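Local coordinates for protein phage related exonuclease (Haemophilus somnus 129PT, PDB 3K93) that probably degrades DNA as a phage-related exonuclease, by a metal-dependent mechanism like that of PD-(D/E)XK nucleases, at residues A[101-104]-A[109-112]; A[76-81]-A[187-192]; A[139-144]-A[153-158]; A[120-125]-A[129-134]. All coordinates share one frame; numbering follows the deposited sequence.

Contact 1: A[101-104]-A[109-112]; sequences IYVP and IIDT. With NA (sodium ion), chain B.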
loop_
_atom_site.group_PDB
_atom_site.type_symbol
_atom_site.label_atom_id
_atom_site.label_comp_id
_atom_site.label_asym_id
_atom_site.label_seq_id
_atom_site.Cartn_x
_atom_site.Cartn_y
_atom_site.Cartn_z
ATOM N N ILE A 101 26.661 -6.135 -18.792
ATOM C CA ILE A 101 27.377 -6.670 -19.952
ATOM C C ILE A 101 27.301 -5.712 -21.134
ATOM O O ILE A 101 26.237 -5.201 -21.467
ATOM C CB ILE A 101 26.808 -8.027 -20.387
ATOM C CG1 ILE A 101 26.572 -8.945 -19.160
ATOM C CG2 ILE A 101 27.743 -8.699 -21.403
ATOM C CD1 ILE A 101 25.862 -10.280 -19.452
ATOM N N TYR A 102 28.452 -5.465 -21.752
ATOM C CA TYR A 102 28.557 -4.659 -22.964
ATOM C C TYR A 102 29.116 -5.570 -24.037
ATOM O O TYR A 102 30.138 -6.179 -23.817
ATOM C CB TYR A 102 29.511 -3.476 -22.728
ATOM C CG TYR A 102 29.908 -2.687 -23.963
ATOM C CD1 TYR A 102 28.969 -2.310 -24.916
ATOM C CD2 TYR A 102 31.235 -2.257 -24.150
ATOM C CE1 TYR A 102 29.334 -1.550 -26.045
ATOM C CE2 TYR A 102 31.604 -1.480 -25.289
ATOM C CZ TYR A 102 30.640 -1.149 -26.220
ATOM O OH TYR A 102 30.962 -0.417 -27.325
ATOM N N VAL A 103 28.427 -5.671 -25.176
ATOM C CA VAL A 103 28.887 -6.498 -26.326
ATOM C C VAL A 103 29.063 -5.549 -27.537
ATOM O O VAL A 103 28.099 -5.311 -28.299
ATOM C CB VAL A 103 27.871 -7.660 -26.643
ATOM C CG1 VAL A 103 28.472 -8.673 -27.628
ATOM C CG2 VAL A 103 27.449 -8.362 -25.353
ATOM N N PRO A 104 30.275 -4.956 -27.690
ATOM C CA PRO A 104 30.488 -3.970 -28.749
ATOM C C PRO A 104 30.305 -4.559 -30.167
ATOM O O PRO A 104 29.770 -3.891 -31.055
ATOM C CB PRO A 104 31.948 -3.530 -28.530
ATOM C CG PRO A 104 32.569 -4.641 -27.779
ATOM C CD PRO A 104 31.511 -5.198 -26.919
ATOM N N ILE A 109 23.734 -3.947 -25.120
ATOM C CA ILE A 109 23.835 -4.050 -23.668
ATOM C C ILE A 109 22.975 -5.222 -23.201
ATOM O O ILE A 109 21.853 -5.395 -23.655
ATOM C CB ILE A 109 23.311 -2.770 -22.978
ATOM C CG1 ILE A 109 24.160 -1.564 -23.352
ATOM C CG2 ILE A 109 23.264 -2.928 -21.445
ATOM C CD1 ILE A 109 25.562 -1.586 -22.701
ATOM N N ILE A 110 23.496 -6.015 -22.275
ATOM C CA ILE A 110 22.686 -6.994 -21.585
ATOM C C ILE A 110 22.663 -6.649 -20.137
ATOM O O ILE A 110 23.680 -6.235 -19.599
ATOM C CB ILE A 110 23.203 -8.418 -21.764
ATOM C CG1 ILE A 110 23.168 -8.808 -23.236
ATOM C CG2 ILE A 110 22.311 -9.403 -20.985
ATOM C CD1 ILE A 110 24.110 -10.000 -23.589
ATOM N N ASP A 111 21.500 -6.799 -19.522
ATOM C CA ASP A 111 21.316 -6.614 -18.105
ATOM C C ASP A 111 20.607 -7.852 -17.497
ATOM O O ASP A 111 19.577 -8.311 -18.010
ATOM C CB ASP A 111 20.475 -5.358 -17.832
ATOM C CG ASP A 111 20.675 -4.829 -16.414
ATOM O OD1 ASP A 111 20.055 -5.392 -15.478
ATOM O OD2 ASP A 111 21.490 -3.887 -16.200
ATOM N N THR A 112 21.166 -8.379 -16.414
ATOM C CA THR A 112 20.607 -9.517 -15.733
ATOM C C THR A 112 19.771 -9.046 -14.522
ATOM O O THR A 112 20.224 -8.211 -13.733
ATOM C CB THR A 112 21.717 -10.448 -15.230
ATOM O OG1 THR A 112 22.587 -9.723 -14.353
ATOM C CG2 THR A 112 22.514 -11.054 -16.382
HETATM NA NA NA B . 21.345 -6.108 -13.396
HETATM O O HOH W 1 21.507 -3.481 -13.454
HETATM O O HOH W 2 23.372 -7.115 -12.020
HETATM O O HOH W 3 19.947 -5.674 -11.592
#

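Contact 2: A[76-81]-A[187-192]; sequences GVTRGL and RRITTV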
loop_
_atom_site.group_PDB
_atom_site.type_symbol
_atom_site.label_atom_id
_atom_site.label_comp_id
_atom_site.label_asym_id
_atom_site.label_seq_id
_atom_site.Cartn_x
_atom_site.Cartn_y
_atom_site.Cartn_z
ATOM N N GLY A 76 25.501 -15.593 -21.282
ATOM C CA GLY A 76 26.460 -16.027 -22.283
ATOM C C GLY A 76 26.121 -17.333 -22.983
ATOM O O GLY A 76 26.131 -17.379 -24.202
ATOM N N VAL A 77 25.809 -18.397 -22.229
ATOM C CA VAL A 77 25.506 -19.691 -22.867
ATOM C C VAL A 77 24.211 -19.621 -23.663
ATOM O O VAL A 77 24.094 -20.259 -24.693
ATOM C CB VAL A 77 25.434 -20.894 -21.877
ATOM C CG1 VAL A 77 26.743 -21.034 -21.085
ATOM C CG2 VAL A 77 24.237 -20.755 -20.960
ATOM N N THR A 78 23.248 -18.831 -23.215
ATOM C CA THR A 78 22.005 -18.664 -23.961
ATOM C C THR A 78 22.287 -18.109 -25.360
ATOM O O THR A 78 21.580 -18.442 -26.302
ATOM C CB THR A 78 21.033 -17.743 -23.223
ATOM O OG1 THR A 78 20.585 -18.398 -22.023
ATOM C CG2 THR A 78 19.824 -17.406 -24.105
ATOM N N ARG A 79 23.348 -17.310 -25.489
ATOM C CA ARG A 79 23.725 -16.681 -26.760
ATOM C C ARG A 79 24.969 -17.261 -27.459
ATOM O O ARG A 79 25.356 -16.774 -28.509
ATOM C CB ARG A 79 23.965 -15.178 -26.523
ATOM C CG ARG A 79 22.747 -14.454 -26.036
ATOM C CD ARG A 79 23.066 -13.075 -25.613
ATOM N NE ARG A 79 21.852 -12.372 -25.241
ATOM C CZ ARG A 79 21.245 -12.447 -24.060
ATOM N NH1 ARG A 79 21.744 -13.193 -23.067
ATOM N NH2 ARG A 79 20.140 -11.730 -23.857
ATOM N N GLY A 80 25.604 -18.269 -26.870
ATOM C CA GLY A 80 26.833 -18.810 -27.432
ATOM C C GLY A 80 27.985 -17.822 -27.412
ATOM O O GLY A 80 28.860 -17.901 -28.255
ATOM N N LEU A 81 27.982 -16.901 -26.448
ATOM C CA LEU A 81 29.005 -15.861 -26.338
ATOM C C LEU A 81 29.725 -15.989 -25.003
ATOM O O LEU A 81 29.100 -16.309 -24.009
ATOM C CB LEU A 81 28.346 -14.472 -26.372
ATOM C CG LEU A 81 27.631 -14.103 -27.671
ATOM C CD1 LEU A 81 26.686 -12.953 -27.432
ATOM C CD2 LEU A 81 28.676 -13.782 -28.768
ATOM N N ARG A 187 13.843 -22.756 -19.020
ATOM C CA ARG A 187 12.553 -22.087 -18.757
ATOM C C ARG A 187 12.614 -20.973 -17.708
ATOM O O ARG A 187 11.600 -20.283 -17.461
ATOM C CB ARG A 187 11.497 -23.101 -18.342
ATOM C CG ARG A 187 11.023 -23.976 -19.531
ATOM C CD ARG A 187 10.300 -25.172 -19.054
ATOM N NE ARG A 187 9.911 -26.051 -20.157
ATOM C CZ ARG A 187 9.168 -27.148 -20.015
ATOM N NH1 ARG A 187 8.731 -27.521 -18.818
ATOM N NH2 ARG A 187 8.860 -27.878 -21.075
ATOM N N ARG A 188 13.783 -20.787 -17.103
ATOM C CA ARG A 188 13.938 -19.802 -16.034
ATOM C C ARG A 188 14.680 -18.547 -16.476
ATOM O O ARG A 188 15.120 -17.781 -15.642
ATOM C CB ARG A 188 14.611 -20.446 -14.814
ATOM C CG ARG A 188 13.649 -21.346 -14.080
ATOM C CD ARG A 188 14.234 -21.909 -12.792
ATOM N NE ARG A 188 15.137 -23.032 -13.027
ATOM C CZ ARG A 188 16.450 -23.044 -12.799
ATOM N NH1 ARG A 188 17.096 -21.987 -12.325
ATOM N NH2 ARG A 188 17.148 -24.143 -13.058
ATOM N N ILE A 189 14.834 -18.356 -17.791
ATOM C CA ILE A 189 15.346 -17.100 -18.338
ATOM C C ILE A 189 14.284 -16.584 -19.291
ATOM O O ILE A 189 13.841 -17.321 -20.150
ATOM C CB ILE A 189 16.772 -17.244 -19.009
ATOM C CG1 ILE A 189 17.205 -15.909 -19.633
ATOM C CG2 ILE A 189 16.813 -18.343 -20.019
ATOM C CD1 ILE A 189 18.689 -15.837 -19.998
ATOM N N THR A 190 13.858 -15.341 -19.112
ATOM C CA THR A 190 12.979 -14.671 -20.049
ATOM C C THR A 190 13.629 -13.359 -20.389
ATOM O O THR A 190 13.979 -12.588 -19.479
ATOM C CB THR A 190 11.574 -14.414 -19.474
ATOM O OG1 THR A 190 10.987 -15.661 -19.106
ATOM C CG2 THR A 190 10.639 -13.732 -20.520
ATOM N N THR A 191 13.800 -13.110 -21.699
ATOM C CA THR A 191 14.537 -11.946 -22.202
ATOM C C THR A 191 13.583 -10.930 -22.846
ATOM O O THR A 191 12.697 -11.337 -23.578
ATOM C CB THR A 191 15.598 -12.362 -23.241
ATOM O OG1 THR A 191 16.590 -13.176 -22.607
ATOM C CG2 THR A 191 16.300 -11.126 -23.820
ATOM N N VAL A 192 13.742 -9.636 -22.540
ATOM C CA VAL A 192 12.966 -8.568 -23.179
ATOM C C VAL A 192 13.949 -7.680 -23.963
ATOM O O VAL A 192 14.949 -7.259 -23.424
ATOM C CB VAL A 192 12.203 -7.728 -22.154
ATOM C CG1 VAL A 192 11.500 -6.499 -22.829
ATOM C CG2 VAL A 192 11.189 -8.589 -21.394
#

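Contact 3: A[139-144]-A[153-158]; sequences IQMQGY and AQIDFV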
loop_
_atom_site.group_PDB
_atom_site.type_symbol
_atom_site.label_atom_id
_atom_site.label_comp_id
_atom_site.label_asym_id
_atom_site.label_seq_id
_atom_site.Cartn_x
_atom_site.Cartn_y
_atom_site.Cartn_z
ATOM N N ILE A 139 13.684 2.260 -19.376
ATOM C CA ILE A 139 14.333 3.576 -19.367
ATOM C C ILE A 139 15.801 3.423 -18.925
ATOM O O ILE A 139 16.704 4.091 -19.451
ATOM C CB ILE A 139 13.633 4.547 -18.391
ATOM C CG1 ILE A 139 12.122 4.639 -18.674
ATOM C CG2 ILE A 139 14.218 5.919 -18.521
ATOM C CD1 ILE A 139 11.810 5.092 -20.141
ATOM N N GLN A 140 16.025 2.538 -17.962
ATOM C CA GLN A 140 17.386 2.230 -17.530
ATOM C C GLN A 140 18.234 1.786 -18.722
ATOM O O GLN A 140 19.399 2.191 -18.843
ATOM C CB GLN A 140 17.365 1.139 -16.469
ATOM C CG GLN A 140 18.714 0.727 -15.883
ATOM C CD GLN A 140 18.654 -0.540 -15.039
ATOM O OE1 GLN A 140 17.681 -1.290 -15.104
ATOM N NE2 GLN A 140 19.724 -0.806 -14.273
HETATM N N MSE A 141 17.662 0.940 -19.590
HETATM C CA MSE A 141 18.419 0.426 -20.738
HETATM C C MSE A 141 18.700 1.565 -21.710
HETATM O O MSE A 141 19.745 1.548 -22.364
HETATM C CB MSE A 141 17.662 -0.700 -21.492
HETATM C CG MSE A 141 17.484 -2.052 -20.805
HETATM SE SE MSE A 141 19.105 -2.713 -20.078
HETATM C CE MSE A 141 18.717 -2.208 -18.300
ATOM N N GLN A 142 17.770 2.533 -21.830
ATOM C CA GLN A 142 17.987 3.650 -22.751
ATOM C C GLN A 142 19.166 4.479 -22.266
ATOM O O GLN A 142 19.954 4.954 -23.073
ATOM C CB GLN A 142 16.771 4.539 -22.903
ATOM C CG GLN A 142 15.578 3.852 -23.479
ATOM C CD GLN A 142 15.687 3.546 -24.958
ATOM O OE1 GLN A 142 16.609 4.004 -25.656
ATOM N NE2 GLN A 142 14.725 2.790 -25.452
ATOM N N GLY A 143 19.284 4.608 -20.951
ATOM C CA GLY A 143 20.397 5.297 -20.333
ATOM C C GLY A 143 21.707 4.581 -20.584
ATOM O O GLY A 143 22.699 5.236 -20.919
ATOM N N TYR A 144 21.732 3.241 -20.467
ATOM C CA TYR A 144 22.971 2.527 -20.801
ATOM C C TYR A 144 23.303 2.596 -22.291
ATOM O O TYR A 144 24.480 2.674 -22.671
ATOM C CB TYR A 144 22.907 1.060 -20.385
ATOM C CG TYR A 144 22.795 0.771 -18.889
ATOM C CD1 TYR A 144 23.451 1.543 -17.958
ATOM C CD2 TYR A 144 22.089 -0.338 -18.427
ATOM C CE1 TYR A 144 23.386 1.282 -16.617
ATOM C CE2 TYR A 144 22.007 -0.615 -17.054
ATOM C CZ TYR A 144 22.673 0.205 -16.157
ATOM O OH TYR A 144 22.625 -0.012 -14.797
ATOM N N ALA A 153 19.324 -3.278 -26.279
ATOM C CA ALA A 153 19.515 -3.795 -24.927
ATOM C C ALA A 153 18.608 -5.014 -24.785
ATOM O O ALA A 153 17.530 -5.067 -25.385
ATOM C CB ALA A 153 19.127 -2.732 -23.852
ATOM N N GLN A 154 19.062 -5.985 -24.010
ATOM C CA GLN A 154 18.274 -7.132 -23.706
ATOM C C GLN A 154 18.292 -7.350 -22.215
ATOM O O GLN A 154 19.347 -7.457 -21.628
ATOM C CB GLN A 154 18.825 -8.347 -24.466
ATOM C CG GLN A 154 18.706 -8.220 -25.978
ATOM C CD GLN A 154 19.248 -9.406 -26.677
ATOM O OE1 GLN A 154 19.304 -10.482 -26.111
ATOM N NE2 GLN A 154 19.667 -9.230 -27.919
ATOM N N ILE A 155 17.115 -7.394 -21.606
ATOM C CA ILE A 155 16.990 -7.583 -20.165
ATOM C C ILE A 155 16.732 -9.058 -19.977
ATOM O O ILE A 155 15.713 -9.574 -20.433
ATOM C CB ILE A 155 15.810 -6.783 -19.590
ATOM C CG1 ILE A 155 15.956 -5.297 -19.883
ATOM C CG2 ILE A 155 15.669 -7.009 -18.100
ATOM C CD1 ILE A 155 14.628 -4.529 -19.820
ATOM N N ASP A 156 17.678 -9.743 -19.354
ATOM C CA ASP A 156 17.552 -11.171 -19.022
ATOM C C ASP A 156 17.026 -11.318 -17.582
ATOM O O ASP A 156 17.781 -11.167 -16.613
ATOM C CB ASP A 156 18.931 -11.836 -19.103
ATOM C CG ASP A 156 19.378 -12.154 -20.540
ATOM O OD1 ASP A 156 18.618 -11.960 -21.529
ATOM O OD2 ASP A 156 20.512 -12.649 -20.660
ATOM N N PHE A 157 15.730 -11.578 -17.443
ATOM C CA PHE A 157 15.133 -11.957 -16.171
ATOM C C PHE A 157 15.496 -13.427 -15.967
ATOM O O PHE A 157 15.160 -14.255 -16.806
ATOM C CB PHE A 157 13.621 -11.823 -16.227
ATOM C CG PHE A 157 13.154 -10.418 -16.307
ATOM C CD1 PHE A 157 13.089 -9.641 -15.170
ATOM C CD2 PHE A 157 12.764 -9.868 -17.502
ATOM C CE1 PHE A 157 12.655 -8.336 -15.238
ATOM C CE2 PHE A 157 12.322 -8.560 -17.566
ATOM C CZ PHE A 157 12.282 -7.798 -16.450
ATOM N N VAL A 158 16.171 -13.717 -14.841
ATOM C CA VAL A 158 16.685 -15.044 -14.541
ATOM C C VAL A 158 16.311 -15.477 -13.123
ATOM O O VAL A 158 16.471 -14.707 -12.151
ATOM C CB VAL A 158 18.205 -15.103 -14.744
ATOM C CG1 VAL A 158 18.534 -14.992 -16.225
ATOM C CG2 VAL A 158 18.898 -14.010 -13.963
#

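Contact 4: A[120-125]-A[129-134]; sequences SHPFFT and QEKAKK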
loop_
_atom_site.group_PDB
_atom_site.type_symbol
_atom_site.label_atom_id
_atom_site.label_comp_id
_atom_site.label_asym_id
_atom_site.label_seq_id
_atom_site.Cartn_x
_atom_site.Cartn_y
_atom_site.Cartn_z
ATOM N N SER A 120 7.523 -13.773 -8.344
ATOM C CA SER A 120 7.959 -12.460 -8.794
ATOM C C SER A 120 8.665 -12.573 -10.160
ATOM O O SER A 120 8.766 -11.601 -10.902
ATOM C CB SER A 120 8.923 -11.809 -7.733
ATOM O OG SER A 120 10.204 -12.509 -7.648
ATOM N N HIS A 121 9.141 -13.761 -10.492
ATOM C CA HIS A 121 9.841 -13.978 -11.756
ATOM C C HIS A 121 8.867 -13.959 -12.949
ATOM O O HIS A 121 7.877 -14.680 -12.929
ATOM C CB HIS A 121 10.565 -15.322 -11.745
ATOM C CG HIS A 121 11.288 -15.606 -13.010
ATOM N ND1 HIS A 121 12.446 -14.955 -13.355
ATOM C CD2 HIS A 121 11.001 -16.437 -14.039
ATOM C CE1 HIS A 121 12.862 -15.399 -14.527
ATOM N NE2 HIS A 121 11.990 -16.275 -14.979
ATOM N N PRO A 122 9.160 -13.167 -13.981
ATOM C CA PRO A 122 8.291 -13.109 -15.155
ATOM C C PRO A 122 8.589 -14.199 -16.206
ATOM O O PRO A 122 9.364 -13.998 -17.152
ATOM C CB PRO A 122 8.556 -11.724 -15.718
ATOM C CG PRO A 122 9.970 -11.405 -15.307
ATOM C CD PRO A 122 10.238 -12.161 -14.038
ATOM N N PHE A 123 7.988 -15.361 -15.987
ATOM C CA PHE A 123 8.066 -16.442 -16.901
ATOM C C PHE A 123 7.441 -16.080 -18.235
ATOM O O PHE A 123 7.923 -16.542 -19.266
ATOM C CB PHE A 123 7.323 -17.676 -16.363
ATOM C CG PHE A 123 8.044 -18.385 -15.240
ATOM C CD1 PHE A 123 8.967 -19.380 -15.518
ATOM C CD2 PHE A 123 7.768 -18.081 -13.918
ATOM C CE1 PHE A 123 9.634 -20.050 -14.498
ATOM C CE2 PHE A 123 8.430 -18.737 -12.908
ATOM C CZ PHE A 123 9.376 -19.735 -13.214
ATOM N N PHE A 124 6.345 -15.309 -18.221
ATOM C CA PHE A 124 5.503 -15.157 -19.412
ATOM C C PHE A 124 5.909 -13.914 -20.152
ATOM O O PHE A 124 6.283 -12.961 -19.534
ATOM C CB PHE A 124 4.044 -15.173 -18.986
ATOM C CG PHE A 124 3.698 -16.411 -18.201
ATOM C CD1 PHE A 124 3.777 -17.657 -18.802
ATOM C CD2 PHE A 124 3.354 -16.344 -16.860
ATOM C CE1 PHE A 124 3.501 -18.810 -18.072
ATOM C CE2 PHE A 124 3.071 -17.476 -16.141
ATOM C CZ PHE A 124 3.163 -18.722 -16.746
ATOM N N THR A 125 5.843 -13.924 -21.480
ATOM C CA THR A 125 6.393 -12.786 -22.224
ATOM C C THR A 125 5.674 -11.465 -21.933
ATOM O O THR A 125 6.366 -10.438 -21.763
ATOM C CB THR A 125 6.467 -13.024 -23.728
ATOM O OG1 THR A 125 5.184 -13.427 -24.214
ATOM C CG2 THR A 125 7.504 -14.089 -24.026
ATOM N N GLN A 129 7.495 -8.106 -20.190
ATOM C CA GLN A 129 7.361 -6.773 -20.780
ATOM C C GLN A 129 6.795 -5.762 -19.801
ATOM O O GLN A 129 7.302 -4.653 -19.686
ATOM C CB GLN A 129 6.472 -6.832 -22.027
ATOM C CG GLN A 129 7.256 -7.267 -23.247
ATOM C CD GLN A 129 6.403 -7.935 -24.327
ATOM O OE1 GLN A 129 5.194 -8.090 -24.182
ATOM N NE2 GLN A 129 7.043 -8.345 -25.410
ATOM N N GLU A 130 5.725 -6.138 -19.106
ATOM C CA GLU A 130 5.125 -5.267 -18.120
ATOM C C GLU A 130 6.066 -5.047 -16.971
ATOM O O GLU A 130 6.114 -3.941 -16.431
ATOM C CB GLU A 130 3.850 -5.860 -17.535
ATOM C CG GLU A 130 2.649 -5.607 -18.343
ATOM C CD GLU A 130 1.479 -6.553 -17.994
ATOM O OE1 GLU A 130 1.301 -6.908 -16.788
ATOM O OE2 GLU A 130 0.750 -6.936 -18.942
ATOM N N LYS A 131 6.753 -6.095 -16.521
ATOM C CA LYS A 131 7.640 -5.914 -15.371
ATOM C C LYS A 131 8.756 -4.897 -15.717
ATOM O O LYS A 131 9.082 -4.028 -14.909
ATOM C CB LYS A 131 8.231 -7.230 -14.858
ATOM C CG LYS A 131 8.934 -7.060 -13.514
ATOM C CD LYS A 131 9.386 -8.389 -12.853
ATOM C CE LYS A 131 9.924 -8.117 -11.398
ATOM N NZ LYS A 131 10.625 -9.309 -10.794
ATOM N N ALA A 132 9.288 -4.993 -16.927
ATOM C CA ALA A 132 10.338 -4.097 -17.351
ATOM C C ALA A 132 9.776 -2.651 -17.417
ATOM O O ALA A 132 10.475 -1.711 -17.043
ATOM C CB ALA A 132 10.916 -4.556 -18.702
ATOM N N LYS A 133 8.510 -2.499 -17.846
ATOM C CA LYS A 133 7.869 -1.186 -17.924
ATOM C C LYS A 133 7.599 -0.668 -16.509
ATOM O O LYS A 133 8.055 0.417 -16.163
ATOM C CB LYS A 133 6.577 -1.249 -18.773
ATOM C CG LYS A 133 6.040 0.116 -19.320
ATOM C CD LYS A 133 4.692 -0.060 -20.095
ATOM N N LYS A 134 6.943 -1.477 -15.673
ATOM C CA LYS A 134 6.602 -1.073 -14.318
ATOM C C LYS A 134 7.848 -0.751 -13.483
ATOM O O LYS A 134 7.848 0.234 -12.749
ATOM C CB LYS A 134 5.778 -2.136 -13.589
ATOM C CG LYS A 134 5.125 -1.614 -12.285
#

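Contact 1: A[101-104]-A[109-112]
Ile-101 and Ile-110 form the oily middle of this beta hairpin, their CB atoms 3.9 Å apart and their side chains on one face of the sheet, beneath helix 68-79. CD1 of Ile-101 reaches CG2 of Ile-110 at 4.0 Å, while the other arm of Ile-110 ends in a CD1 that meets CG2 of Val-103. On the opposite face, Ile-109 bends at chi2 (-72°), which carries its CD1 back over the hairpin to CD1 of Tyr-102 at 4.1 Å. Tyr-102 also meets the ring of Trp-148. The backbone closes the Ile-101/Ile-110 pair with two bonds, Ile-110 N to Ile-101 O (3.0 Å) and Ile-101 N to Ile-110 O (3.1 Å), the hydrogen-bonded pair of an antiparallel strand couple. Beyond it the strand turns polar. Asp-111 OD1 lies 2.5 Å from the sodium ion and Thr-112 O 2.4 Å from it; Asp-100 and three waters also bind the metal, and one of these waters donates to Asp-111 OD2 (2.8 Å). Asp-100, then Asp-111, Thr-112 and Lys-113, are consistent with the PD-(D/E)XK signature, so the apolar hairpin carries a carboxylate and a backbone carbonyl to a site that probably takes a divalent cation during catalysis.

Contact 2: A[76-81]-A[187-192]
Arg-79 and Thr-191 meet at the firmer half of this contact, where NH2 of the guanidinium comes 3.9 Å from CG2 of Thr-191. The arginine's CB does not point at the strand; its chain, extended from CG to NE (chi2 171°, chi3 176°), carries the charged group there. What fixes it lies mostly on the adjacent strand 152-158: NH2 bonds to Gln-154 OE1, and NH1 makes a salt bridge with Asp-156 and also reaches the carbonyl of Ser-75. The same Asp-156 takes a hydrogen bond from Thr-191 OG1, so one carboxylate ties both sides together. Just past Arg-79, helix 68-79 stops in a Schellman motif: Leu-81 N returns to Gly-76 O at 2.9 Å, a weak bond joins Gly-80 N to Val-77 O, and Gly-80 takes the positive phi (65°) of such an ending. The C-terminal end of this helix thus lies near 189-195, an outermost strand of the four-stranded sheet within the chain. The other half is looser and borders solvent. There CD1 of Ile-189 touches Thr-78 at a single point, OG1, 3.8 Å away. That hydroxyl is already bonded to the carbonyl of Leu-74, one turn back in the helix.

Contact 3: A[139-144]-A[153-158]
Ala-153, near the start of the strand, presses its methyl group on the selenomethionine at Met-141: CB to CB is 3.4 Å, closer than two such carbons normally come, and the same methyl lies 3.5 Å from CG and 3.8 Å from SE. The small residue lets helix 137-148 come down close upon the strand. Gln-154 then turns to the other face of the sheet, the side of helix 68-79. Ile-155 brings the contact back, crossing Met-141 with CG1 3.7 Å from its CG and CD1 3.9 Å from the same atom. Met-141 lies between the two strand residues because its chain folds at chi2 (-49°), so that SE sits beside Ala-153 rather than running straight on. Further along, CG2 of Ile-155 covers the rim of one face of the Phe-157 ring, 3.7 Å above its plane. Helix 137-148 belongs to the crossover that joins the parallel strands 108-114 and 152-158, a beta-alpha-beta connection. Its neighbouring polar side chains are tied to each other and to the metal-site strand: Gln-140 NE2 donates to Tyr-144 OH (3.1 Å, 141°), and Gln-140 OE1 bonds to Lys-113. Apolar packing thus seats the helix, while its polar flank probably orients the lysine of the nuclease signature.

Contact 4: A[120-125]-A[129-134]
Pro-122 sets its ring against the aliphatic chain of Lys-131, CG 3.9 Å from CD of the lysine and the two side chains crossing at about a right angle. The proline is the centre of an inverse gamma turn, closed by a weak bond from Phe-123 N to His-121 O, in the loop that leads from strand 108-114 to helix 125-135. Phe-124 holds the N-cap position of that helix, and its first turn supplies the second part of the contact: Gln-129 N bonds to Thr-125 O at 3.0 Å and a nearly straight 170°. The side chain of Gln-129 folds alongside this carbonyl, CG 3.6 Å from Thr-125 O. Behind the turn the aromatic residues pack together, CD2 of His-121 lying 3.5 Å above the centre of the Phe-123 ring. Phe-123 goes on to stack with Phe-50 of the second subunit, whose Lys-46 bonds to His-121 O, so the loop joins the helix on one side and a neighbouring chain on the other. Lys-131 runs out fully extended from a CG anti to the backbone N (chi1 -169°), which takes its amine past the proline to Ser-120. There NZ reaches Ser-120 O at 3.0 Å from above the carbonyl plane, 48° out of it, rather than along a lone pair.

In the fold
Contacts 1, 2 and 3 share one mixed sheet, and contact 4 packs beside it. Contacts 1 and 3 are neighbours, with centres 8 Å apart, because strands 108-114 and 152-158 pair directly: Asp-111 O lies 2.7 Å from Asp-156 N. The side chain of Met-141 in contact 3 stands about 7 Å from the sodium ion of contact 1, whereas the side chain of Arg-79 in contact 2 is about 12 Å from it. Contact 2 touches the hairpin through Ile-110 CD1 and Arg-79 NE, 3.7 Å apart, and encloses the other three contacts along the chain. Contact 4 does not touch contact 1, but it meets contact 3 where Pro-122 CG lies 3.5 Å from Phe-157 CG, and contact 2 where Thr-190 OG1 is 3.2 Å from Phe-123 O.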